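Local atomic coordinates of Mlr3007 protein (Mesorhizobium loti, PDB entry 3QQM), a protein that probably catalyses the pyridoxal-phosphate-dependent transfer of amino groups between branched-chain amino acids and 2-oxoglutarate. Residues A[62-74]-A[82-94]. Numbering follows the deposited sequence.
Sequences DALDGARTAMRTR and DATASAQPYEPLA. With EDO (1,2-ethanediol), chain X; EDO (1,2-ethanediol), chain Q; EDO (1,2-ethanediol), chain U.
Arg72 and Arg74 pair through their backbones with Gln88 and Ser86 in an antiparallel beta hairpin at the edge of the four-stranded sheet, with the end of helix 53-64 packed against one face. The axes of strands 71-74 and 83-89 run at 160°. Both hydrogen-bonded pairs are closed on each side: Arg72 N to Gln88 O is 2.7 Å, Gln88 N to Arg72 O 3.0 Å, Arg74 N to Ser86 O 2.7 Å and Ser86 N to Arg74 O 2.9 Å. Beyond the strand, Tyr90 N still donates to Ala70 O, nearly straight at the hydrogen (176°) but well above the carbonyl plane, and a water bridges the carbonyls of both residues.

On the helix side, Ala63 CB lies 3.8 Å from Ala85 CB, while both methyls of Leu64 touch Ala87 CB. The chain of Met71, a selenomethionine, bends at chi2 and chi3, folding its CE methyl to within 3.9 Å of Ala87 CB and onto Pro89 CD. On the other face, Ser86 CB sits over the Arg74 guanidinium, 3.7 Å from its NH2. Ala70 CB meets the edge of the Tyr90 ring.

Backbone hydrogen bonds of Met71 with Trp24 and Thr73 with Met22 tie strand 71-78 to strand 17-25; within this chain 83-89 is an outermost strand of a helix-backed antiparallel sheet, consistent with the N-terminal alpha/beta domain of class-IV aminotransferases.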
loop_
_atom_site.group_PDB
_atom_site.type_symbol
_atom_site.label_atom_id
_atom_site.label_comp_id
_atom_site.label_asym_id
_atom_site.label_seq_id
_atom_site.Cartn_x
_atom_site.Cartn_y
_atom_site.Cartn_z
ATOM N N ASP A 62 -7.534 -21.305 6.508
ATOM C CA ASP A 62 -6.434 -22.298 6.583
ATOM C C ASP A 62 -5.084 -21.670 6.887
ATOM O O ASP A 62 -4.314 -22.222 7.650
ATOM C CB ASP A 62 -6.303 -23.102 5.303
ATOM C CG ASP A 62 -7.463 -24.056 5.086
ATOM O OD1 ASP A 62 -8.360 -24.151 5.972
ATOM O OD2 ASP A 62 -7.471 -24.710 4.008
ATOM N N ALA A 63 -4.792 -20.524 6.272
ATOM C CA ALA A 63 -3.509 -19.839 6.488
ATOM C C ALA A 63 -3.326 -19.366 7.931
ATOM O O ALA A 63 -2.214 -19.396 8.460
ATOM C CB ALA A 63 -3.358 -18.663 5.515
ATOM N N LEU A 64 -4.424 -18.973 8.570
ATOM C CA LEU A 64 -4.386 -18.469 9.942
ATOM C C LEU A 64 -4.757 -19.484 11.011
ATOM O O LEU A 64 -4.791 -19.175 12.189
ATOM C CB LEU A 64 -5.237 -17.205 10.057
ATOM C CG LEU A 64 -4.554 -15.948 9.491
ATOM C CD1 LEU A 64 -3.267 -15.639 10.303
ATOM C CD2 LEU A 64 -4.222 -16.051 8.001
ATOM N N ASP A 65 -4.984 -20.715 10.609
ATOM C CA ASP A 65 -5.326 -21.753 11.554
ATOM C C ASP A 65 -4.185 -21.936 12.591
ATOM O O ASP A 65 -3.044 -22.232 12.228
ATOM C CB ASP A 65 -5.550 -23.074 10.802
ATOM C CG ASP A 65 -6.113 -24.173 11.700
ATOM O OD1 ASP A 65 -7.088 -23.894 12.447
ATOM O OD2 ASP A 65 -5.606 -25.318 11.631
ATOM N N GLY A 66 -4.494 -21.721 13.867
ATOM C CA GLY A 66 -3.520 -21.918 14.949
ATOM C C GLY A 66 -2.617 -20.738 15.211
ATOM O O GLY A 66 -1.748 -20.806 16.073
ATOM N N ALA A 67 -2.817 -19.648 14.484
ATOM C CA ALA A 67 -1.995 -18.480 14.673
ATOM C C ALA A 67 -2.155 -17.983 16.127
ATOM O O ALA A 67 -3.259 -17.845 16.622
ATOM C CB ALA A 67 -2.365 -17.434 13.694
ATOM N N ARG A 68 -1.034 -17.742 16.801
ATOM C CA ARG A 68 -1.048 -17.328 18.203
ATOM C C ARG A 68 -0.702 -15.855 18.386
ATOM O O ARG A 68 -1.036 -15.261 19.428
ATOM C CB ARG A 68 -0.057 -18.167 19.009
ATOM C CG ARG A 68 -0.271 -19.673 18.939
ATOM C CD ARG A 68 0.723 -20.430 19.880
ATOM N NE ARG A 68 2.152 -20.206 19.574
ATOM C CZ ARG A 68 2.845 -20.858 18.634
ATOM N NH1 ARG A 68 2.241 -21.724 17.843
ATOM N NH2 ARG A 68 4.130 -20.597 18.446
ATOM N N THR A 69 0.006 -15.282 17.414
ATOM C CA THR A 69 0.390 -13.862 17.454
ATOM C C THR A 69 0.124 -13.196 16.105
ATOM O O THR A 69 -0.197 -13.882 15.114
ATOM C CB THR A 69 1.876 -13.689 17.790
ATOM O OG1 THR A 69 2.658 -14.417 16.839
ATOM C CG2 THR A 69 2.189 -14.215 19.185
ATOM N N ALA A 70 0.261 -11.863 16.076
ATOM C CA ALA A 70 0.046 -11.067 14.858
ATOM C C ALA A 70 0.776 -11.672 13.649
ATOM O O ALA A 70 1.908 -12.085 13.759
ATOM C CB ALA A 70 0.484 -9.619 15.079
HETATM N N MSE A 71 0.105 -11.721 12.506
HETATM C CA MSE A 71 0.690 -12.289 11.293
HETATM C C MSE A 71 0.552 -11.359 10.099
HETATM O O MSE A 71 -0.464 -10.681 9.965
HETATM C CB MSE A 71 -0.045 -13.590 10.924
HETATM C CG MSE A 71 -0.182 -14.622 12.053
HETATM SE SE MSE A 71 1.506 -15.463 12.605
HETATM C CE MSE A 71 1.844 -16.474 11.015
ATOM N N ARG A 72 1.582 -11.302 9.254
ATOM C CA ARG A 72 1.509 -10.566 8.003
ATOM C C ARG A 72 0.897 -11.598 7.098
ATOM O O ARG A 72 1.369 -12.744 7.036
ATOM C CB ARG A 72 2.877 -10.172 7.477
ATOM C CG ARG A 72 2.852 -9.508 6.096
ATOM C CD ARG A 72 4.235 -9.183 5.581
ATOM N NE ARG A 72 4.182 -8.701 4.188
ATOM C CZ ARG A 72 4.190 -9.502 3.104
ATOM N NH1 ARG A 72 4.239 -10.831 3.252
ATOM N NH2 ARG A 72 4.125 -8.986 1.866
ATOM N N THR A 73 -0.196 -11.228 6.450
ATOM C CA THR A 73 -0.914 -12.126 5.601
ATOM C C THR A 73 -1.018 -11.598 4.194
ATOM O O THR A 73 -1.479 -10.495 3.991
ATOM C CB THR A 73 -2.325 -12.313 6.139
ATOM O OG1 THR A 73 -2.255 -12.764 7.507
ATOM C CG2 THR A 73 -3.110 -13.313 5.265
ATOM N N ARG A 74 -0.581 -12.393 3.219
ATOM C CA ARG A 74 -0.669 -11.990 1.830
ATOM C C ARG A 74 -1.708 -12.855 1.117
ATOM O O ARG A 74 -1.555 -14.073 1.026
ATOM C CB ARG A 74 0.674 -12.120 1.102
ATOM C CG ARG A 74 0.616 -11.540 -0.324
ATOM C CD ARG A 74 1.765 -11.946 -1.226
ATOM N NE ARG A 74 1.787 -13.398 -1.420
ATOM C CZ ARG A 74 2.699 -14.223 -0.899
ATOM N NH1 ARG A 74 3.756 -13.751 -0.227
ATOM N NH2 ARG A 74 2.600 -15.520 -1.116
ATOM N N ASP A 82 -8.081 -18.678 -9.148
ATOM C CA ASP A 82 -7.104 -19.357 -8.274
ATOM C C ASP A 82 -6.674 -18.355 -7.223
ATOM O O ASP A 82 -6.493 -17.153 -7.532
ATOM C CB ASP A 82 -5.872 -19.910 -9.041
ATOM C CG ASP A 82 -6.211 -21.117 -9.975
ATOM O OD1 ASP A 82 -7.348 -21.627 -9.926
ATOM O OD2 ASP A 82 -5.322 -21.554 -10.766
ATOM N N ALA A 83 -6.550 -18.826 -5.985
ATOM C CA ALA A 83 -6.174 -17.976 -4.859
ATOM C C ALA A 83 -5.202 -18.608 -3.879
ATOM O O ALA A 83 -5.184 -19.820 -3.679
ATOM C CB ALA A 83 -7.419 -17.552 -4.096
ATOM N N THR A 84 -4.405 -17.755 -3.253
ATOM C CA THR A 84 -3.460 -18.170 -2.256
ATOM C C THR A 84 -3.475 -17.207 -1.092
ATOM O O THR A 84 -3.815 -16.036 -1.240
ATOM C CB THR A 84 -1.988 -18.239 -2.808
ATOM O OG1 THR A 84 -1.555 -16.924 -3.216
ATOM C CG2 THR A 84 -1.883 -19.230 -3.973
ATOM N N ALA A 85 -3.117 -17.734 0.074
ATOM C CA ALA A 85 -2.984 -16.956 1.286
ATOM C C ALA A 85 -1.752 -17.477 2.029
ATOM O O ALA A 85 -1.579 -18.685 2.217
ATOM C CB ALA A 85 -4.216 -17.050 2.143
ATOM N N SER A 86 -0.877 -16.552 2.407
ATOM C CA SER A 86 0.325 -16.857 3.143
ATOM C C SER A 86 0.395 -15.997 4.390
ATOM O O SER A 86 0.212 -14.763 4.321
ATOM C CB SER A 86 1.543 -16.576 2.283
ATOM O OG SER A 86 2.738 -16.653 3.037
ATOM N N ALA A 87 0.703 -16.643 5.518
ATOM C CA ALA A 87 0.834 -15.956 6.789
ATOM C C ALA A 87 2.191 -16.242 7.438
ATOM O O ALA A 87 2.649 -17.388 7.480
ATOM C CB ALA A 87 -0.292 -16.364 7.733
ATOM N N GLN A 88 2.821 -15.187 7.936
ATOM C CA GLN A 88 4.084 -15.285 8.649
ATOM C C GLN A 88 4.041 -14.258 9.764
ATOM O O GLN A 88 3.363 -13.267 9.646
ATOM C CB GLN A 88 5.261 -15.024 7.728
ATOM C CG GLN A 88 5.263 -15.862 6.498
ATOM C CD GLN A 88 6.564 -15.815 5.795
ATOM O OE1 GLN A 88 7.577 -16.300 6.312
ATOM N NE2 GLN A 88 6.563 -15.263 4.573
ATOM N N PRO A 89 4.798 -14.473 10.842
ATOM C CA PRO A 89 4.743 -13.536 11.963
ATOM C C PRO A 89 4.991 -12.079 11.589
ATOM O O PRO A 89 5.924 -11.777 10.868
ATOM C CB PRO A 89 5.860 -14.040 12.903
ATOM C CG PRO A 89 6.023 -15.440 12.577
ATOM C CD PRO A 89 5.748 -15.562 11.096
ATOM N N TYR A 90 4.131 -11.191 12.070
ATOM C CA TYR A 90 4.290 -9.764 11.836
ATOM C C TYR A 90 5.427 -9.256 12.714
ATOM O O TYR A 90 5.518 -9.609 13.886
ATOM C CB TYR A 90 2.993 -9.025 12.144
ATOM C CG TYR A 90 3.108 -7.508 12.180
ATOM C CD1 TYR A 90 3.569 -6.795 11.074
ATOM C CD2 TYR A 90 2.688 -6.780 13.296
ATOM C CE1 TYR A 90 3.656 -5.392 11.099
ATOM C CE2 TYR A 90 2.764 -5.378 13.318
ATOM C CZ TYR A 90 3.248 -4.701 12.221
ATOM O OH TYR A 90 3.328 -3.327 12.224
ATOM N N GLU A 91 6.320 -8.460 12.132
ATOM C CA GLU A 91 7.464 -7.920 12.888
ATOM C C GLU A 91 7.273 -6.432 12.997
ATOM O O GLU A 91 7.686 -5.692 12.140
ATOM C CB GLU A 91 8.770 -8.272 12.173
ATOM C CG GLU A 91 8.981 -9.808 11.982
ATOM C CD GLU A 91 10.260 -10.134 11.190
ATOM O OE1 GLU A 91 10.736 -9.248 10.418
ATOM O OE2 GLU A 91 10.785 -11.266 11.338
ATOM N N PRO A 92 6.645 -5.976 14.061
ATOM C CA PRO A 92 6.421 -4.536 14.066
ATOM C C PRO A 92 7.693 -3.710 14.129
ATOM O O PRO A 92 8.745 -4.214 14.535
ATOM C CB PRO A 92 5.598 -4.323 15.336
ATOM C CG PRO A 92 6.023 -5.447 16.263
ATOM C CD PRO A 92 6.505 -6.580 15.401
ATOM N N LEU A 93 7.600 -2.458 13.676
ATOM C CA LEU A 93 8.722 -1.536 13.764
ATOM C C LEU A 93 8.764 -1.010 15.192
ATOM O O LEU A 93 7.706 -0.856 15.831
ATOM C CB LEU A 93 8.549 -0.334 12.827
ATOM C CG LEU A 93 8.458 -0.541 11.303
ATOM C CD1 LEU A 93 8.255 0.796 10.638
ATOM C CD2 LEU A 93 9.695 -1.223 10.746
ATOM N N ALA A 94 9.967 -0.751 15.706
ATOM C CA ALA A 94 10.115 -0.133 17.054
ATOM C C ALA A 94 9.397 1.218 16.993
ATOM O O ALA A 94 9.360 1.850 15.920
ATOM C CB ALA A 94 11.560 0.061 17.407
HETATM C C1 EDO X . 3.073 -19.172 14.616
HETATM O O1 EDO X . 2.801 -18.475 13.397
HETATM C C2 EDO X . 1.969 -18.892 15.626
HETATM O O2 EDO X . 1.706 -17.485 15.665
HETATM C C1 EDO Q . -3.003 -17.915 -7.800
HETATM O O1 EDO Q . -1.729 -17.961 -8.444
HETATM C C2 EDO Q . -3.055 -16.800 -6.750
HETATM O O2 EDO Q . -1.800 -16.569 -6.107
HETATM C C1 EDO U . 12.636 -1.745 12.274
HETATM O O1 EDO U . 13.689 -2.045 11.353
HETATM C C2 EDO U . 13.181 -1.687 13.682
HETATM O O2 EDO U . 12.244 -1.025 14.532
HETATM O O HOH W 1 3.917 -10.980 15.984
HETATM O O HOH W 2 -0.289 -15.236 -1.331
#